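Local coordinates for vacuolar protein sorting-associated protein 29 (Entamoeba histolytica, PDB 5XCJ) that probably serves as a retromer subunit in vacuolar protein sorting and binds metal ions, zinc among them, within a metallophosphatase fold, at residues Val56-Gly61 and Gln67-Thr72; Asp95-Ala98 and Gln103-Leu106; Leu152-Asp157 and Thr161-Thr166. The protein carries 1 engineered substitution. All coordinates share one frame; numbering follows the deposited sequence.

Contact 1: residues Val56-Gly61 and Gln67-Thr72; sequences VHVVKG and QGLNET
V58 meets L69 at the end of strand 55-58, where CG1 of V58 lies 4.1 Å from CD1 of L69. The other methyl of the leucine, CD2, drops toward the backbone and comes within 3.4 Å of V58 O, so the forked tip of L69 spans both side chain and carbonyl. L49 of helix 43-52 also touches V58.

At V59 the partners are mainly carbonyls. Its CA makes a CA-H...O contact with N70 O at 3.2 Å, while CB lies 3.7 Å from E71 O. The side chain also touches E73 and L84. The chain leaves strand 55-58, outermost in the six-stranded sheet of the metallophosphatase fold, loops back past its end and enters strand 72-77, outermost in the five-stranded one. N70 O receives both the CA-H of V59 and the N-H of K60.

The bond from K60 N to that oxygen is a hydrogen bond of 2.9 Å, its donor above the carbonyl plane, 39° out of it. K60 CB packs on CB of L69, and a water donates to both K60 O and E71 O. Beyond CB the lysine runs extended, CG anti to the backbone N (chi1 177°), until its last torsion folds NZ onto G61 O, a bond of 3.1 Å. OE2 of E71 bonds to NE2 of Q89. The K60 side chain lies about 6 Å from that of the engineered A62 and about 7 Å from that of N39, two positions that bind zinc in another structure of this protein; no zinc is bound here.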
loop_
_atom_site.group_PDB
_atom_site.type_symbol
_atom_site.label_atom_id
_atom_site.label_comp_id
_atom_site.label_asym_id
_atom_site.label_seq_id
_atom_site.Cartn_x
_atom_site.Cartn_y
_atom_site.Cartn_z
ATOM N N VAL A 56 -5.205 -11.485 -4.044
ATOM C CA VAL A 56 -3.984 -10.751 -3.762
ATOM C C VAL A 56 -3.360 -10.179 -5.029
ATOM O O VAL A 56 -3.231 -10.874 -6.027
ATOM C CB VAL A 56 -2.955 -11.647 -3.058
ATOM C CG1 VAL A 56 -1.677 -10.879 -2.783
ATOM C CG2 VAL A 56 -3.542 -12.205 -1.771
ATOM N N HIS A 57 -3.003 -8.898 -4.983
ATOM C CA HIS A 57 -2.357 -8.234 -6.109
ATOM C C HIS A 57 -1.024 -7.640 -5.689
ATOM O O HIS A 57 -0.940 -6.919 -4.697
ATOM C CB HIS A 57 -3.255 -7.142 -6.667
ATOM C CG HIS A 57 -4.644 -7.602 -6.955
ATOM N ND1 HIS A 57 -5.070 -7.931 -8.221
ATOM C CD2 HIS A 57 -5.705 -7.798 -6.140
ATOM C CE1 HIS A 57 -6.332 -8.306 -8.174
ATOM N NE2 HIS A 57 -6.742 -8.238 -6.922
ATOM N N VAL A 58 0.023 -7.984 -6.428
ATOM C CA VAL A 58 1.357 -7.476 -6.158
ATOM C C VAL A 58 2.031 -6.917 -7.408
ATOM O O VAL A 58 2.115 -7.583 -8.427
ATOM C CB VAL A 58 2.250 -8.569 -5.549
ATOM C CG1 VAL A 58 3.626 -8.017 -5.232
ATOM C CG2 VAL A 58 1.596 -9.148 -4.310
ATOM N N VAL A 59 2.501 -5.683 -7.322
ATOM C CA VAL A 59 3.218 -5.058 -8.432
ATOM C C VAL A 59 4.724 -5.187 -8.218
ATOM O O VAL A 59 5.176 -5.453 -7.105
ATOM C CB VAL A 59 2.834 -3.583 -8.626
ATOM C CG1 VAL A 59 1.424 -3.471 -9.177
ATOM C CG2 VAL A 59 2.976 -2.819 -7.321
ATOM N N LYS A 60 5.498 -4.987 -9.279
ATOM C CA LYS A 60 6.944 -5.107 -9.173
ATOM C C LYS A 60 7.598 -3.908 -8.500
ATOM O O LYS A 60 7.436 -2.769 -8.910
ATOM C CB LYS A 60 7.576 -5.336 -10.545
ATOM C CG LYS A 60 9.089 -5.395 -10.497
ATOM C CD LYS A 60 9.692 -5.702 -11.853
ATOM C CE LYS A 60 11.206 -5.670 -11.796
ATOM N NZ LYS A 60 11.723 -4.502 -11.039
ATOM N N GLY A 61 8.340 -4.201 -7.443
ATOM C CA GLY A 61 9.068 -3.217 -6.675
ATOM C C GLY A 61 10.448 -2.937 -7.234
ATOM O O GLY A 61 10.845 -3.504 -8.241
ATOM N N GLN A 67 9.085 -13.528 -10.543
ATOM C CA GLN A 67 8.683 -13.594 -11.945
ATOM C C GLN A 67 7.192 -13.369 -12.171
ATOM O O GLN A 67 6.371 -13.792 -11.371
ATOM C CB GLN A 67 9.108 -14.925 -12.548
ATOM N N GLY A 68 6.859 -12.708 -13.274
ATOM C CA GLY A 68 5.481 -12.434 -13.625
ATOM C C GLY A 68 4.839 -11.226 -12.970
ATOM O O GLY A 68 3.649 -10.997 -13.138
ATOM N N LEU A 69 5.623 -10.436 -12.249
ATOM C CA LEU A 69 5.077 -9.269 -11.570
ATOM C C LEU A 69 4.981 -8.071 -12.500
ATOM O O LEU A 69 5.977 -7.620 -13.041
ATOM C CB LEU A 69 5.959 -8.892 -10.383
ATOM C CG LEU A 69 5.840 -9.728 -9.112
ATOM C CD1 LEU A 69 6.510 -9.017 -7.945
ATOM C CD2 LEU A 69 4.384 -10.040 -8.807
ATOM N N ASN A 70 3.762 -7.593 -12.712
ATOM C CA ASN A 70 3.536 -6.426 -13.548
ATOM C C ASN A 70 3.906 -5.145 -12.809
ATOM O O ASN A 70 3.797 -5.069 -11.593
ATOM C CB ASN A 70 2.081 -6.361 -13.997
ATOM C CG ASN A 70 1.780 -7.320 -15.124
ATOM O OD1 ASN A 70 2.675 -7.745 -15.851
ATOM N ND2 ASN A 70 0.514 -7.665 -15.277
ATOM N N GLU A 71 4.392 -4.160 -13.549
ATOM C CA GLU A 71 4.749 -2.870 -12.982
ATOM C C GLU A 71 3.532 -2.095 -12.468
ATOM O O GLU A 71 3.608 -1.408 -11.459
ATOM C CB GLU A 71 5.565 -2.040 -13.972
ATOM C CG GLU A 71 6.837 -2.740 -14.417
ATOM C CD GLU A 71 8.098 -1.967 -14.087
ATOM O OE1 GLU A 71 9.051 -2.057 -14.870
ATOM O OE2 GLU A 71 8.150 -1.282 -13.057
ATOM N N THR A 72 2.426 -2.186 -13.199
ATOM C CA THR A 72 1.192 -1.504 -12.814
ATOM C C THR A 72 -0.025 -2.421 -12.902
ATOM O O THR A 72 -0.078 -3.318 -13.728
ATOM C CB THR A 72 0.932 -0.252 -13.680
ATOM O OG1 THR A 72 0.464 -0.646 -14.973
ATOM C CG2 THR A 72 2.192 0.580 -13.831
HETATM O O HOH W 1 5.574 -1.307 -9.696
#

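Contact 2: residues Asp95-Ala98 and Gln103-Leu106; sequences DREA and QRQL
E97 and R104 face each other along the outer surface of one helix, 96-106, two turns apart. That helix is the connecting segment of a beta-alpha-beta unit, between the parallel neighbours 80-85 and 110-112 of the five-stranded sheet.

The ionic part is a long salt bridge. OE1 of E97 approaches the guanidinium of R104 at its edge and in its plane, 3.6 Å from NH2 and 3.9 Å from NH1, so it faces the two terminal nitrogens together. Carboxylate and guanidinium planes stand 41° apart, which fits a loose electrostatic pairing better than a flat, two-pronged one. Both chains bend to meet: E97 turns at chi2 (38°), R104 at chi3 (-49°). Both residues are exposed, and water would probably weaken the attraction.

Packing against the sheet falls to Q103 and L106, which touch L111 of strand 110-112; Q103 NE2 also bonds to V108 O.

Hydrogen bonding within the first turn is N-capping. D95 precedes the helix, and its OD1 accepts from A98 N over 3.0 Å, using the anti lone pair, the one directed away from OD2.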
loop_
_atom_site.group_PDB
_atom_site.type_symbol
_atom_site.label_atom_id
_atom_site.label_comp_id
_atom_site.label_asym_id
_atom_site.label_seq_id
_atom_site.Cartn_x
_atom_site.Cartn_y
_atom_site.Cartn_z
ATOM N N ASP A 95 6.130 13.455 -5.884
ATOM C CA ASP A 95 5.582 14.736 -6.312
ATOM C C ASP A 95 4.109 14.613 -6.676
ATOM O O ASP A 95 3.708 13.677 -7.359
ATOM C CB ASP A 95 6.381 15.287 -7.492
ATOM C CG ASP A 95 5.868 16.629 -7.963
ATOM O OD1 ASP A 95 4.981 16.646 -8.837
ATOM O OD2 ASP A 95 6.357 17.660 -7.474
ATOM N N ARG A 96 3.310 15.583 -6.241
ATOM C CA ARG A 96 1.883 15.544 -6.494
ATOM C C ARG A 96 1.558 15.555 -7.977
ATOM O O ARG A 96 0.687 14.828 -8.423
ATOM C CB ARG A 96 1.184 16.698 -5.784
ATOM N N GLU A 97 2.229 16.417 -8.729
ATOM C CA GLU A 97 2.012 16.496 -10.168
ATOM C C GLU A 97 2.441 15.233 -10.931
ATOM O O GLU A 97 1.786 14.829 -11.885
ATOM C CB GLU A 97 2.649 17.749 -10.759
ATOM C CG GLU A 97 2.030 18.170 -12.078
ATOM C CD GLU A 97 0.525 17.974 -12.112
ATOM O OE1 GLU A 97 0.068 16.988 -12.709
ATOM O OE2 GLU A 97 -0.204 18.813 -11.551
ATOM N N ALA A 98 3.566 14.643 -10.537
ATOM C CA ALA A 98 4.036 13.431 -11.192
ATOM C C ALA A 98 3.041 12.298 -10.983
ATOM O O ALA A 98 2.717 11.569 -11.909
ATOM C CB ALA A 98 5.410 13.034 -10.677
ATOM N N GLN A 103 -1.844 8.963 -12.536
ATOM C CA GLN A 103 -3.243 8.678 -12.247
ATOM C C GLN A 103 -4.057 8.900 -13.515
ATOM O O GLN A 103 -4.944 8.123 -13.838
ATOM C CB GLN A 103 -3.752 9.589 -11.130
ATOM C CG GLN A 103 -5.249 9.510 -10.881
ATOM C CD GLN A 103 -6.019 10.627 -11.555
ATOM O OE1 GLN A 103 -5.554 11.755 -11.634
ATOM N NE2 GLN A 103 -7.206 10.311 -12.044
ATOM N N ARG A 104 -3.770 9.991 -14.206
ATOM C CA ARG A 104 -4.434 10.297 -15.461
ATOM C C ARG A 104 -4.084 9.264 -16.529
ATOM O O ARG A 104 -4.919 8.902 -17.345
ATOM C CB ARG A 104 -4.132 11.718 -15.915
ATOM C CG ARG A 104 -4.979 12.758 -15.207
ATOM C CD ARG A 104 -4.881 14.099 -15.896
ATOM N NE ARG A 104 -3.496 14.477 -16.143
ATOM C CZ ARG A 104 -2.711 15.054 -15.245
ATOM N NH1 ARG A 104 -3.168 15.315 -14.036
ATOM N NH2 ARG A 104 -1.467 15.370 -15.559
ATOM N N GLN A 105 -2.831 8.818 -16.518
ATOM C CA GLN A 105 -2.352 7.823 -17.470
ATOM C C GLN A 105 -3.088 6.504 -17.303
ATOM O O GLN A 105 -3.503 5.885 -18.271
ATOM C CB GLN A 105 -0.852 7.596 -17.277
ATOM C CG GLN A 105 0.012 8.794 -17.625
ATOM C CD GLN A 105 -0.142 9.223 -19.069
ATOM O OE1 GLN A 105 -0.266 8.392 -19.967
ATOM N NE2 GLN A 105 -0.127 10.532 -19.302
ATOM N N LEU A 106 -3.200 6.061 -16.058
ATOM C CA LEU A 106 -3.917 4.839 -15.711
ATOM C C LEU A 106 -5.433 5.003 -15.818
ATOM O O LEU A 106 -6.154 4.015 -15.899
ATOM C CB LEU A 106 -3.552 4.374 -14.300
ATOM C CG LEU A 106 -2.101 3.980 -14.035
ATOM C CD1 LEU A 106 -1.955 3.373 -12.649
ATOM C CD2 LEU A 106 -1.612 3.016 -15.097
#

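Contact 3: residues Leu152-Asp157 and Thr161-Thr166; sequences LLEIND and TIYEYT
A beta hairpin brings L152 and E154 against Y163 and T161; residues 152-156 and 161-166 run antiparallel, at 168° between their directions. L152 with Y163 and E154 with T161 are hydrogen-bonded pairs, each closed by two backbone bonds; L152 O receives Y163 N at 2.8 Å and T161 O receives E154 N at 2.9 Å. Between them L153 and I162 form the non-hydrogen-bonded pair.

On the face of L152 and E154 the ring of Y163 turns its edge toward L152 O. OH of Y163 donates to OE1 of E154 at 3.0 Å, meeting that oxygen nearly along its C-O axis, with carboxylate and ring planes 21° apart. E154 reaches it by an extended chain, its first torsion (172°) sending CG to the side remote from the backbone N.

The hairpin sits inside the six-stranded sheet: strand 2-6 lies next to strand 149-156, and strand 171-179 next to strand 159-168. CD1 of L152 packs against CE2 of Y165 at 3.7 Å.

On the other face L153 and I162 run alongside one another in the same direction, CD2 of L153 3.5 Å from CG1 of I162; both touch L130 of strand 127-131, in the five-stranded sheet.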
loop_
_atom_site.group_PDB
_atom_site.type_symbol
_atom_site.label_atom_id
_atom_site.label_comp_id
_atom_site.label_asym_id
_atom_site.label_seq_id
_atom_site.Cartn_x
_atom_site.Cartn_y
_atom_site.Cartn_z
ATOM N N LEU A 152 -6.270 0.106 5.607
ATOM C CA LEU A 152 -7.417 -0.745 5.374
ATOM C C LEU A 152 -8.476 0.158 4.769
ATOM O O LEU A 152 -8.767 1.214 5.316
ATOM C CB LEU A 152 -7.931 -1.370 6.661
ATOM C CG LEU A 152 -7.148 -2.579 7.150
ATOM C CD1 LEU A 152 -7.760 -3.117 8.428
ATOM C CD2 LEU A 152 -7.110 -3.644 6.069
ATOM N N LEU A 153 -9.027 -0.244 3.635
ATOM C CA LEU A 153 -10.043 0.560 2.978
ATOM C C LEU A 153 -11.399 -0.100 3.047
ATOM O O LEU A 153 -11.532 -1.288 2.793
ATOM C CB LEU A 153 -9.702 0.807 1.506
ATOM C CG LEU A 153 -8.296 1.224 1.086
ATOM C CD1 LEU A 153 -8.268 1.405 -0.424
ATOM C CD2 LEU A 153 -7.851 2.487 1.801
ATOM N N GLU A 154 -12.402 0.685 3.407
ATOM C CA GLU A 154 -13.760 0.188 3.436
ATOM C C GLU A 154 -14.432 0.930 2.293
ATOM O O GLU A 154 -14.561 2.147 2.335
ATOM C CB GLU A 154 -14.423 0.508 4.771
ATOM C CG GLU A 154 -15.907 0.196 4.835
ATOM C CD GLU A 154 -16.459 0.258 6.248
ATOM O OE1 GLU A 154 -15.770 0.785 7.143
ATOM O OE2 GLU A 154 -17.583 -0.229 6.461
ATOM N N ILE A 155 -14.799 0.203 1.250
ATOM C CA ILE A 155 -15.445 0.817 0.107
ATOM C C ILE A 155 -16.841 0.267 -0.150
ATOM O O ILE A 155 -17.030 -0.933 -0.322
ATOM C CB ILE A 155 -14.627 0.595 -1.179
ATOM C CG1 ILE A 155 -13.254 1.257 -1.077
ATOM C CG2 ILE A 155 -15.380 1.107 -2.395
ATOM C CD1 ILE A 155 -12.439 1.144 -2.342
ATOM N N ASN A 156 -17.826 1.151 -0.145
ATOM C CA ASN A 156 -19.176 0.760 -0.492
ATOM C C ASN A 156 -19.534 1.688 -1.635
ATOM O O ASN A 156 -19.786 2.865 -1.405
ATOM C CB ASN A 156 -20.123 0.967 0.685
ATOM C CG ASN A 156 -21.475 0.318 0.460
ATOM O OD1 ASN A 156 -21.640 -0.492 -0.448
ATOM N ND2 ASN A 156 -22.446 0.674 1.285
ATOM N N ASP A 157 -19.470 1.179 -2.864
ATOM C CA ASP A 157 -19.790 1.986 -4.032
ATOM C C ASP A 157 -18.881 3.206 -4.105
ATOM O O ASP A 157 -17.678 3.074 -4.305
ATOM C CB ASP A 157 -21.266 2.347 -4.072
ATOM C CG ASP A 157 -22.119 1.206 -4.579
ATOM O OD1 ASP A 157 -21.604 0.372 -5.345
ATOM O OD2 ASP A 157 -23.303 1.136 -4.208
ATOM N N THR A 161 -13.563 4.846 2.812
ATOM C CA THR A 161 -13.060 5.079 4.160
ATOM C C THR A 161 -11.659 4.493 4.303
ATOM O O THR A 161 -11.437 3.353 3.936
ATOM C CB THR A 161 -13.980 4.490 5.241
ATOM O OG1 THR A 161 -15.291 5.051 5.122
ATOM C CG2 THR A 161 -13.428 4.801 6.616
ATOM N N ILE A 162 -10.745 5.281 4.841
ATOM C CA ILE A 162 -9.373 4.849 5.010
ATOM C C ILE A 162 -8.985 4.736 6.474
ATOM O O ILE A 162 -9.118 5.686 7.229
ATOM C CB ILE A 162 -8.389 5.838 4.350
ATOM C CG1 ILE A 162 -8.494 5.774 2.829
ATOM C CG2 ILE A 162 -6.970 5.577 4.816
ATOM C CD1 ILE A 162 -8.622 7.129 2.174
ATOM N N TYR A 163 -8.508 3.561 6.860
ATOM C CA TYR A 163 -8.053 3.325 8.219
ATOM C C TYR A 163 -6.532 3.268 8.172
ATOM O O TYR A 163 -5.964 2.275 7.726
ATOM C CB TYR A 163 -8.583 1.997 8.762
ATOM C CG TYR A 163 -10.078 1.927 8.936
ATOM C CD1 TYR A 163 -10.668 2.320 10.123
ATOM C CD2 TYR A 163 -10.892 1.443 7.929
ATOM C CE1 TYR A 163 -12.033 2.253 10.298
ATOM C CE2 TYR A 163 -12.262 1.371 8.092
ATOM C CZ TYR A 163 -12.824 1.776 9.281
ATOM O OH TYR A 163 -14.182 1.712 9.461
ATOM N N GLU A 164 -5.878 4.327 8.618
ATOM C CA GLU A 164 -4.423 4.399 8.620
ATOM C C GLU A 164 -3.819 3.796 9.885
ATOM O O GLU A 164 -3.938 4.370 10.959
ATOM C CB GLU A 164 -3.955 5.849 8.500
ATOM C CG GLU A 164 -4.628 6.682 7.427
ATOM C CD GLU A 164 -4.120 8.116 7.427
ATOM O OE1 GLU A 164 -3.440 8.498 8.390
ATOM O OE2 GLU A 164 -4.397 8.854 6.467
ATOM N N TYR A 165 -3.162 2.649 9.753
ATOM C CA TYR A 165 -2.545 2.000 10.902
ATOM C C TYR A 165 -1.037 2.208 10.928
ATOM O O TYR A 165 -0.366 1.979 9.932
ATOM C CB TYR A 165 -2.843 0.494 10.921
ATOM C CG TYR A 165 -4.281 0.150 11.229
ATOM C CD1 TYR A 165 -4.720 -0.001 12.535
ATOM C CD2 TYR A 165 -5.205 -0.008 10.213
ATOM C CE1 TYR A 165 -6.034 -0.305 12.818
ATOM C CE2 TYR A 165 -6.518 -0.316 10.482
ATOM C CZ TYR A 165 -6.931 -0.458 11.786
ATOM O OH TYR A 165 -8.241 -0.763 12.055
ATOM N N THR A 166 -0.529 2.666 12.067
ATOM C CA THR A 166 0.897 2.879 12.257
ATOM C C THR A 166 1.345 2.362 13.621
ATOM O O THR A 166 0.569 2.335 14.565
ATOM C CB THR A 166 1.288 4.360 12.128
ATOM O OG1 THR A 166 0.595 5.137 13.107
ATOM C CG2 THR A 166 0.961 4.879 10.739
#

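The three contacts follow one another along the chain, none nested in or crossing another. Contact 1 comes first, closing the short loop of residues 62-66 and taking the chain from the six-stranded sheet to the five-stranded one. Contact 2 then spans a single helix, enclosing no loop, only four helical residues. Contact 3 closes the tight turn of the 149-156 and 159-168 hairpin, back in the six-stranded sheet. Contacts 1 and 3 therefore reach the same sheet, yet lie on opposite sides of the chain's centre, about 22 Å apart between centres. Contacts 1 and 2 touch: OG1 of T72 packs on CD2 of L106 at 4.2 Å, joining residues 67-72 to helix 96-106.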